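Local coordinates for protein fructose-bisphosphate aldolase (Slackia heliotrinireducens, PDB 4MOZ) that belongs to the DeoC/LacD family of aldolases and folds as a closed parallel barrel of the TIM type, at residues N96-V101 and N137-G142; K102-T107 and P117-L122; Y143-G148 and V173-Y178. One frame throughout, in Å; residues are numbered along the deposited sequence.

Interaction 1: residues N96-V101 and N137-G142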
loop_
_atom_site.group_PDB
_atom_site.type_symbol
_atom_site.label_atom_id
_atom_site.label_comp_id
_atom_site.label_asym_id
_atom_site.label_seq_id
_atom_site.Cartn_x
_atom_site.Cartn_y
_atom_site.Cartn_z
ATOM N N ASN C 96 17.540 30.277 16.553
ATOM C CA ASN C 96 16.520 31.285 16.870
ATOM C C ASN C 96 15.652 31.634 15.672
ATOM O O ASN C 96 15.530 32.799 15.292
ATOM C CB ASN C 96 17.165 32.549 17.441
ATOM C CG ASN C 96 18.138 32.251 18.559
ATOM O OD1 ASN C 96 19.258 32.758 18.566
ATOM N ND2 ASN C 96 17.722 31.409 19.503
ATOM N N VAL C 97 15.070 30.606 15.072
ATOM C CA VAL C 97 14.151 30.760 13.957
ATOM C C VAL C 97 12.976 29.836 14.268
ATOM O O VAL C 97 13.165 28.746 14.819
ATOM C CB VAL C 97 14.807 30.346 12.614
ATOM C CG1 VAL C 97 13.822 30.461 11.459
ATOM C CG2 VAL C 97 16.044 31.185 12.324
ATOM N N ASN C 98 11.768 30.287 13.948
ATOM C CA ASN C 98 10.595 29.431 14.040
ATOM C C ASN C 98 10.504 28.613 12.760
ATOM O O ASN C 98 10.194 29.153 11.694
ATOM C CB ASN C 98 9.319 30.254 14.247
ATOM C CG ASN C 98 9.372 31.134 15.484
ATOM O OD1 ASN C 98 9.790 30.700 16.557
ATOM N ND2 ASN C 98 8.930 32.376 15.342
ATOM N N TYR C 99 10.791 27.317 12.867
ATOM C CA TYR C 99 10.800 26.430 11.701
ATOM C C TYR C 99 9.455 25.766 11.444
ATOM O O TYR C 99 8.813 25.246 12.362
ATOM C CB TYR C 99 11.900 25.368 11.821
ATOM C CG TYR C 99 13.300 25.940 11.742
ATOM C CD1 TYR C 99 13.840 26.350 10.517
ATOM C CD2 TYR C 99 14.085 26.073 12.890
ATOM C CE1 TYR C 99 15.118 26.879 10.444
ATOM C CE2 TYR C 99 15.367 26.599 12.828
ATOM C CZ TYR C 99 15.880 27.000 11.605
ATOM O OH TYR C 99 17.154 27.523 11.537
ATOM N N LEU C 100 9.039 25.811 10.181
ATOM C CA LEU C 100 7.890 25.064 9.705
ATOM C C LEU C 100 8.410 24.004 8.737
ATOM O O LEU C 100 8.965 24.336 7.679
ATOM C CB LEU C 100 6.908 25.989 8.991
ATOM C CG LEU C 100 5.532 25.403 8.660
ATOM C CD1 LEU C 100 4.517 25.817 9.711
ATOM C CD2 LEU C 100 5.074 25.876 7.292
ATOM N N VAL C 101 8.245 22.735 9.103
ATOM C CA VAL C 101 8.747 21.633 8.283
ATOM C C VAL C 101 7.769 21.286 7.160
ATOM O O VAL C 101 6.640 20.845 7.406
ATOM C CB VAL C 101 9.080 20.386 9.129
ATOM C CG1 VAL C 101 9.616 19.266 8.244
ATOM C CG2 VAL C 101 10.096 20.738 10.209
ATOM N N ASN C 137 13.677 24.296 16.955
ATOM C CA ASN C 137 12.465 25.071 17.222
ATOM C C ASN C 137 11.393 24.906 16.136
ATOM O O ASN C 137 11.071 25.849 15.405
ATOM C CB ASN C 137 12.818 26.550 17.452
ATOM C CG ASN C 137 11.618 27.386 17.857
ATOM O OD1 ASN C 137 10.765 26.947 18.638
ATOM N ND2 ASN C 137 11.545 28.604 17.326
ATOM N N VAL C 138 10.848 23.696 16.040
ATOM C CA VAL C 138 9.799 23.399 15.074
ATOM C C VAL C 138 8.471 23.850 15.659
ATOM O O VAL C 138 8.057 23.378 16.718
ATOM C CB VAL C 138 9.737 21.892 14.725
ATOM C CG1 VAL C 138 8.592 21.602 13.753
ATOM C CG2 VAL C 138 11.066 21.419 14.145
ATOM N N VAL C 139 7.815 24.776 14.972
ATOM C CA VAL C 139 6.543 25.309 15.448
ATOM C C VAL C 139 5.357 24.722 14.680
ATOM O O VAL C 139 4.227 24.751 15.156
ATOM C CB VAL C 139 6.518 26.858 15.432
ATOM C CG1 VAL C 139 7.634 27.415 16.310
ATOM C CG2 VAL C 139 6.632 27.403 14.016
ATOM N N GLY C 140 5.620 24.180 13.496
ATOM C CA GLY C 140 4.548 23.631 12.692
ATOM C C GLY C 140 4.976 22.836 11.482
ATOM O O GLY C 140 6.174 22.606 11.247
ATOM N N LEU C 141 3.974 22.421 10.713
ATOM C CA LEU C 141 4.175 21.600 9.538
ATOM C C LEU C 141 3.488 22.224 8.342
ATOM O O LEU C 141 2.504 22.966 8.490
ATOM C CB LEU C 141 3.612 20.192 9.762
ATOM C CG LEU C 141 4.014 19.387 11.002
ATOM C CD1 LEU C 141 3.365 18.016 10.936
ATOM C CD2 LEU C 141 5.524 19.248 11.149
ATOM N N GLY C 142 4.014 21.916 7.159
ATOM C CA GLY C 142 3.419 22.340 5.901
ATOM C C GLY C 142 3.190 21.164 4.965
ATOM O O GLY C 142 3.926 20.178 5.006
#
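The side-chain amide of Asn137 binds two carbonyl oxygens of 96-101 at once, its ND2 donating to Asn98 OD1 at 2.8 Å and to Val97 O at 3.0 Å. Asn98 OD1 lies in the amide plane of Asn137, whereas the donor stands well above the carbonyl plane of Val97 and misses the lone pairs. The two asparagine side chains run side by side with their amide planes turned 67° apart, and each has a further partner: Lys29 for Asn137 OD1, the Gly78 carbonyl for Asn98 ND2. Beyond them the backbones pair in parallel. Tyr99 N bonds to Asn137 O (2.9 Å), Val139 N to Tyr99 O (2.8 Å), Val101 N to Gly140 O and Gly142 N to Val101 O. Between Tyr99 and Leu100 the register slips by one residue, a beta bulge at Val139. These are neighbouring strands of the TIM barrel, joined by a beta-alpha-beta crossover through helix 125-132. On one face of the sheet Leu100 folds over the glycine backbone: chi1 of -169° sets CG anti to the backbone N and brings CD1 to 3.5 Å from Gly140 C. On the face turned to helix 125-132, Val101 CG2 meets Val138 CG1 at 3.9 Å, and Val128 of that helix packs on both valines. At the loop end, both methyls of Val139 rest against Asn98 CB, CG1 at 3.9 Å.

Interaction 2: residues K102-T107 and P117-L122; sequences KMNSKT and PYSPQL
Lys106 lays its aliphatic chain alongside Pro117, CE 3.7 Å from Pro117 CB, while its CD passes 3.6 Å from Tyr118 O. A bend at the last torsion (chi4 76°) then turns NZ back to the carbonyl of its neighbour Thr107. Next to it, Asn104 reaches across with ND2, which donates to Ser119 O at 3.0 Å; the acceptor lies in the amide plane of Asn104, yet the donor stands above the carbonyl plane of Ser119. The other end of this amide is also engaged, because OD1 accepts from Lys102 NZ and from the backbone N of Thr144, so the amide is held at both ends. Asn104 O is gripped twice as well, by Lys102 NZ and Ser105 OG from opposite faces of its plane. The one backbone bond between the segments runs from Leu122 N to Met103 O, 2.8 Å. Leu122 also brings CG against the same oxygen and rests CD1 3.9 Å from Ser105 CB. The selenomethionine Met103 lies beside Gln121, with CE near NE2, an amide nitrogen bonded to His123 O. Pro120 and Leu122 also pack on Ala153 and Leu156 of a second subunit. Past Lys102, the last residue of strand 99-102, both segments belong to the long loop at its C-terminal end, the end of a TIM barrel where active sites are generally built.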
loop_
_atom_site.group_PDB
_atom_site.type_symbol
_atom_site.label_atom_id
_atom_site.label_comp_id
_atom_site.label_asym_id
_atom_site.label_seq_id
_atom_site.Cartn_x
_atom_site.Cartn_y
_atom_site.Cartn_z
ATOM N N LYS C 102 8.216 21.507 5.927
ATOM C CA LYS C 102 7.425 21.187 4.750
ATOM C C LYS C 102 7.478 19.679 4.506
ATOM O O LYS C 102 8.508 19.144 4.103
ATOM C CB LYS C 102 7.923 21.983 3.538
ATOM C CG LYS C 102 7.138 21.766 2.252
ATOM C CD LYS C 102 5.657 22.072 2.426
ATOM C CE LYS C 102 5.009 22.432 1.100
ATOM N NZ LYS C 102 5.000 21.277 0.160
HETATM N N MSE C 103 6.354 19.014 4.760
HETATM C CA MSE C 103 6.276 17.550 4.810
HETATM C C MSE C 103 6.347 16.854 3.453
HETATM O O MSE C 103 6.835 15.730 3.362
HETATM C CB MSE C 103 4.995 17.114 5.522
HETATM C CG MSE C 103 4.908 17.564 6.956
HETATM SE SE MSE C 103 6.343 16.851 8.058
HETATM C CE MSE C 103 5.829 14.964 8.064
ATOM N N ASN C 104 5.830 17.497 2.413
ATOM C CA ASN C 104 5.906 16.925 1.074
ATOM C C ASN C 104 6.634 17.829 0.085
ATOM O O ASN C 104 6.760 19.028 0.318
ATOM C CB ASN C 104 4.517 16.498 0.562
ATOM C CG ASN C 104 3.564 17.663 0.327
ATOM O OD1 ASN C 104 3.747 18.773 0.839
ATOM N ND2 ASN C 104 2.517 17.399 -0.445
ATOM N N SER C 105 7.138 17.238 -0.995
ATOM C CA SER C 105 7.787 17.973 -2.076
ATOM C C SER C 105 7.830 17.124 -3.339
ATOM O O SER C 105 7.809 15.899 -3.267
ATOM C CB SER C 105 9.217 18.373 -1.690
ATOM O OG SER C 105 9.221 19.431 -0.744
ATOM N N LYS C 106 7.900 17.788 -4.491
ATOM C CA LYS C 106 8.107 17.128 -5.779
ATOM C C LYS C 106 8.953 18.043 -6.655
ATOM O O LYS C 106 9.104 19.226 -6.340
ATOM C CB LYS C 106 6.767 16.819 -6.457
ATOM C CG LYS C 106 5.987 18.041 -6.917
ATOM C CD LYS C 106 4.947 17.664 -7.963
ATOM C CE LYS C 106 4.335 18.894 -8.613
ATOM N NZ LYS C 106 5.246 19.523 -9.611
ATOM N N THR C 107 9.510 17.508 -7.739
ATOM C CA THR C 107 10.206 18.350 -8.720
ATOM C C THR C 107 9.227 18.808 -9.803
ATOM O O THR C 107 8.112 18.290 -9.895
ATOM C CB THR C 107 11.422 17.645 -9.366
ATOM O OG1 THR C 107 10.978 16.693 -10.345
ATOM C CG2 THR C 107 12.287 16.956 -8.307
ATOM N N PRO C 117 -0.009 16.240 -11.229
ATOM C CA PRO C 117 1.001 16.308 -10.171
ATOM C C PRO C 117 0.663 15.496 -8.921
ATOM O O PRO C 117 -0.512 15.346 -8.561
ATOM C CB PRO C 117 1.043 17.799 -9.824
ATOM C CG PRO C 117 -0.337 18.285 -10.125
ATOM C CD PRO C 117 -0.817 17.474 -11.304
ATOM N N TYR C 118 1.710 14.976 -8.285
ATOM C CA TYR C 118 1.613 14.368 -6.971
ATOM C C TYR C 118 2.860 14.719 -6.154
ATOM O O TYR C 118 3.990 14.501 -6.598
ATOM C CB TYR C 118 1.429 12.846 -7.075
ATOM C CG TYR C 118 1.572 12.114 -5.751
ATOM C CD1 TYR C 118 0.923 12.571 -4.601
ATOM C CD2 TYR C 118 2.341 10.955 -5.650
ATOM C CE1 TYR C 118 1.055 11.912 -3.391
ATOM C CE2 TYR C 118 2.474 10.281 -4.438
ATOM C CZ TYR C 118 1.831 10.767 -3.312
ATOM O OH TYR C 118 1.949 10.118 -2.102
ATOM N N SER C 119 2.641 15.282 -4.969
ATOM C CA SER C 119 3.726 15.580 -4.033
ATOM C C SER C 119 3.576 14.706 -2.782
ATOM O O SER C 119 2.637 14.892 -2.004
ATOM C CB SER C 119 3.746 17.073 -3.693
ATOM O OG SER C 119 4.707 17.368 -2.700
ATOM N N PRO C 120 4.491 13.734 -2.597
ATOM C CA PRO C 120 4.366 12.730 -1.543
ATOM C C PRO C 120 4.927 13.180 -0.197
ATOM O O PRO C 120 5.948 13.873 -0.153
ATOM C CB PRO C 120 5.223 11.586 -2.075
ATOM C CG PRO C 120 6.327 12.282 -2.797
ATOM C CD PRO C 120 5.691 13.497 -3.427
ATOM N N GLN C 121 4.276 12.771 0.891
ATOM C CA GLN C 121 4.851 12.955 2.215
ATOM C C GLN C 121 6.216 12.275 2.228
ATOM O O GLN C 121 6.344 11.120 1.840
ATOM C CB GLN C 121 3.947 12.374 3.295
ATOM C CG GLN C 121 4.439 12.677 4.701
ATOM C CD GLN C 121 3.436 12.293 5.771
ATOM O OE1 GLN C 121 2.226 12.289 5.530
ATOM N NE2 GLN C 121 3.933 11.978 6.966
ATOM N N LEU C 122 7.234 13.010 2.660
ATOM C CA LEU C 122 8.622 12.573 2.520
ATOM C C LEU C 122 9.098 11.675 3.651
ATOM O O LEU C 122 10.068 10.949 3.488
ATOM C CB LEU C 122 9.544 13.785 2.374
ATOM C CG LEU C 122 9.259 14.694 1.174
ATOM C CD1 LEU C 122 10.078 15.980 1.249
ATOM C CD2 LEU C 122 9.498 13.971 -0.148
#

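Interaction 3: residues Y143-G148 and V173-Y178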
loop_
_atom_site.group_PDB
_atom_site.type_symbol
_atom_site.label_atom_id
_atom_site.label_comp_id
_atom_site.label_asym_id
_atom_site.label_seq_id
_atom_site.Cartn_x
_atom_site.Cartn_y
_atom_site.Cartn_z
ATOM N N TYR C 143 2.166 21.272 4.122
ATOM C CA TYR C 143 1.831 20.231 3.155
ATOM C C TYR C 143 1.126 20.852 1.956
ATOM O O TYR C 143 0.275 21.729 2.125
ATOM C CB TYR C 143 0.943 19.159 3.804
ATOM C CG TYR C 143 0.733 17.930 2.950
ATOM C CD1 TYR C 143 -0.339 17.860 2.054
ATOM C CD2 TYR C 143 1.603 16.838 3.028
ATOM C CE1 TYR C 143 -0.539 16.743 1.262
ATOM C CE2 TYR C 143 1.403 15.712 2.240
ATOM C CZ TYR C 143 0.331 15.676 1.356
ATOM O OH TYR C 143 0.117 14.580 0.552
ATOM N N THR C 144 1.483 20.398 0.755
ATOM C CA THR C 144 0.852 20.861 -0.487
ATOM C C THR C 144 -0.169 19.860 -1.033
ATOM O O THR C 144 0.106 18.663 -1.098
ATOM C CB THR C 144 1.907 21.116 -1.582
ATOM O OG1 THR C 144 2.818 22.117 -1.130
ATOM C CG2 THR C 144 1.250 21.592 -2.879
ATOM N N LEU C 145 -1.336 20.358 -1.436
ATOM C CA LEU C 145 -2.345 19.531 -2.108
ATOM C C LEU C 145 -2.681 20.120 -3.466
ATOM O O LEU C 145 -2.954 21.317 -3.568
ATOM C CB LEU C 145 -3.640 19.440 -1.296
ATOM C CG LEU C 145 -3.647 18.788 0.081
ATOM C CD1 LEU C 145 -3.454 19.837 1.169
ATOM C CD2 LEU C 145 -4.964 18.049 0.272
ATOM N N TYR C 146 -2.658 19.280 -4.501
ATOM C CA TYR C 146 -3.145 19.675 -5.819
ATOM C C TYR C 146 -4.541 19.105 -6.017
ATOM O O TYR C 146 -4.704 17.972 -6.461
ATOM C CB TYR C 146 -2.193 19.224 -6.942
ATOM C CG TYR C 146 -0.746 19.568 -6.669
ATOM C CD1 TYR C 146 -0.264 20.869 -6.849
ATOM C CD2 TYR C 146 0.140 18.600 -6.205
ATOM C CE1 TYR C 146 1.063 21.185 -6.580
ATOM C CE2 TYR C 146 1.462 18.906 -5.934
ATOM C CZ TYR C 146 1.920 20.193 -6.120
ATOM O OH TYR C 146 3.238 20.482 -5.842
ATOM N N LEU C 147 -5.551 19.887 -5.651
ATOM C CA LEU C 147 -6.936 19.489 -5.883
ATOM C C LEU C 147 -7.175 19.396 -7.377
ATOM O O LEU C 147 -6.584 20.152 -8.148
ATOM C CB LEU C 147 -7.912 20.485 -5.250
ATOM C CG LEU C 147 -7.766 20.751 -3.744
ATOM C CD1 LEU C 147 -8.806 21.767 -3.283
ATOM C CD2 LEU C 147 -7.853 19.476 -2.912
ATOM N N GLY C 148 -8.013 18.448 -7.784
ATOM C CA GLY C 148 -8.332 18.266 -9.195
ATOM C C GLY C 148 -7.295 17.490 -9.985
ATOM O O GLY C 148 -7.497 17.217 -11.167
ATOM N N VAL C 173 -0.488 23.975 11.519
ATOM C CA VAL C 173 -0.458 23.394 10.182
ATOM C C VAL C 173 -0.812 24.413 9.107
ATOM O O VAL C 173 -1.871 25.041 9.156
ATOM C CB VAL C 173 -1.406 22.183 10.054
ATOM C CG1 VAL C 173 -1.294 21.563 8.665
ATOM C CG2 VAL C 173 -1.097 21.142 11.121
ATOM N N VAL C 174 0.086 24.559 8.140
ATOM C CA VAL C 174 -0.150 25.381 6.960
ATOM C C VAL C 174 -0.293 24.453 5.752
ATOM O O VAL C 174 0.596 23.647 5.471
ATOM C CB VAL C 174 1.006 26.378 6.701
ATOM C CG1 VAL C 174 0.699 27.263 5.498
ATOM C CG2 VAL C 174 1.287 27.229 7.938
ATOM N N LEU C 175 -1.415 24.564 5.047
ATOM C CA LEU C 175 -1.601 23.819 3.814
ATOM C C LEU C 175 -1.463 24.735 2.608
ATOM O O LEU C 175 -2.110 25.778 2.540
ATOM C CB LEU C 175 -2.964 23.123 3.798
ATOM C CG LEU C 175 -3.236 22.048 4.858
ATOM C CD1 LEU C 175 -4.656 21.520 4.711
ATOM C CD2 LEU C 175 -2.228 20.908 4.776
ATOM N N TRP C 176 -0.595 24.357 1.676
ATOM C CA TRP C 176 -0.565 24.980 0.363
ATOM C C TRP C 176 -1.586 24.269 -0.457
ATOM O O TRP C 176 -1.539 23.051 -0.581
ATOM C CB TRP C 176 0.786 24.778 -0.296
ATOM C CG TRP C 176 1.893 25.674 0.186
ATOM C CD1 TRP C 176 2.537 26.676 -0.532
ATOM C CD2 TRP C 176 2.560 25.650 1.498
ATOM N NE1 TRP C 176 3.513 27.269 0.226
ATOM C CE2 TRP C 176 3.583 26.700 1.453
ATOM C CE3 TRP C 176 2.414 24.899 2.659
ATOM C CZ2 TRP C 176 4.414 26.967 2.537
ATOM C CZ3 TRP C 176 3.247 25.180 3.748
ATOM C CH2 TRP C 176 4.230 26.188 3.686
ATOM N N ILE C 177 -2.536 24.997 -1.019
ATOM C CA ILE C 177 -3.533 24.343 -1.852
ATOM C C ILE C 177 -3.599 24.983 -3.230
ATOM O O ILE C 177 -4.132 26.081 -3.394
ATOM C CB ILE C 177 -4.919 24.262 -1.175
ATOM C CG1 ILE C 177 -4.803 23.564 0.191
ATOM C CG2 ILE C 177 -5.888 23.514 -2.077
ATOM C CD1 ILE C 177 -6.120 23.152 0.826
ATOM N N TYR C 178 -3.025 24.282 -4.206
ATOM C CA TYR C 178 -2.967 24.741 -5.583
ATOM C C TYR C 178 -3.703 23.765 -6.485
ATOM O O TYR C 178 -3.119 22.776 -6.925
ATOM C CB TYR C 178 -1.517 24.838 -6.053
ATOM C CG TYR C 178 -0.637 25.781 -5.272
ATOM C CD1 TYR C 178 -1.034 27.095 -5.011
ATOM C CD2 TYR C 178 0.617 25.372 -4.828
ATOM C CE1 TYR C 178 -0.214 27.962 -4.311
ATOM C CE2 TYR C 178 1.442 26.233 -4.130
ATOM C CZ TYR C 178 1.023 27.523 -3.878
ATOM O OH TYR C 178 1.852 28.372 -3.189
#
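Trp176 O accepts the N-H of Leu145 at 2.8 Å and is also approached by the CA-H of Thr144, at 3.2 Å from CA. Tyr143 O is held in the same double fashion, by Trp176 N at 2.8 Å and by the CA-H of Leu175. A long bond from Tyr143 N to Val174 O, 3.2 Å, and one from Tyr178 N to Leu145 O complete the parallel pairing of strands 143-145 and 173-177, joined by a beta-alpha-beta crossover through helix 152-168. Thr144 and Trp176 share one face: the hydroxyl OG1, anti to its own carbonyl carbon (chi1 -60°), comes to 3.5 Å from Trp176 CB. On the other face Leu145 CD1 packs on Leu175 CD2 at 4.0 Å, and just past the strand end Leu147 CD1 meets Ile177 CG2 at 3.6 Å. The ring of Tyr146 turns an edge to Tyr178 O, with CD1 3.4 Å away. The two faces thus differ in chemistry. Leu147, Leu175 and Ile177 pack on helix 191-204, whereas Thr144 OG1 is hydrogen-bonded to Lys102 NZ and Trp176 makes a cation-pi contact with the same lysine, which would probably fix the position of that ammonium group.

Interactions 1 and 3 are successive strand pairings of one closed parallel sheet, with strand 138-145 common to both: interaction 1 takes its N-terminal half against strand 99-102, interaction 3 its C-terminal end against strand 172-177. Their centres are about 18 Å apart, and a probable hydrogen bond from Val174 N to Leu141 O (2.9 Å) connects them. Interaction 2 is nested along the chain inside the loop closed by interaction 1, and interaction 3 follows both. Interaction 2 lies about 10 Å, centre to centre, from interaction 3 and about 18 Å from interaction 1. The loop of 102-107 and 117-122 therefore sits beside the C-terminal half of strand 138-145, joining barrel wall to subunit interface.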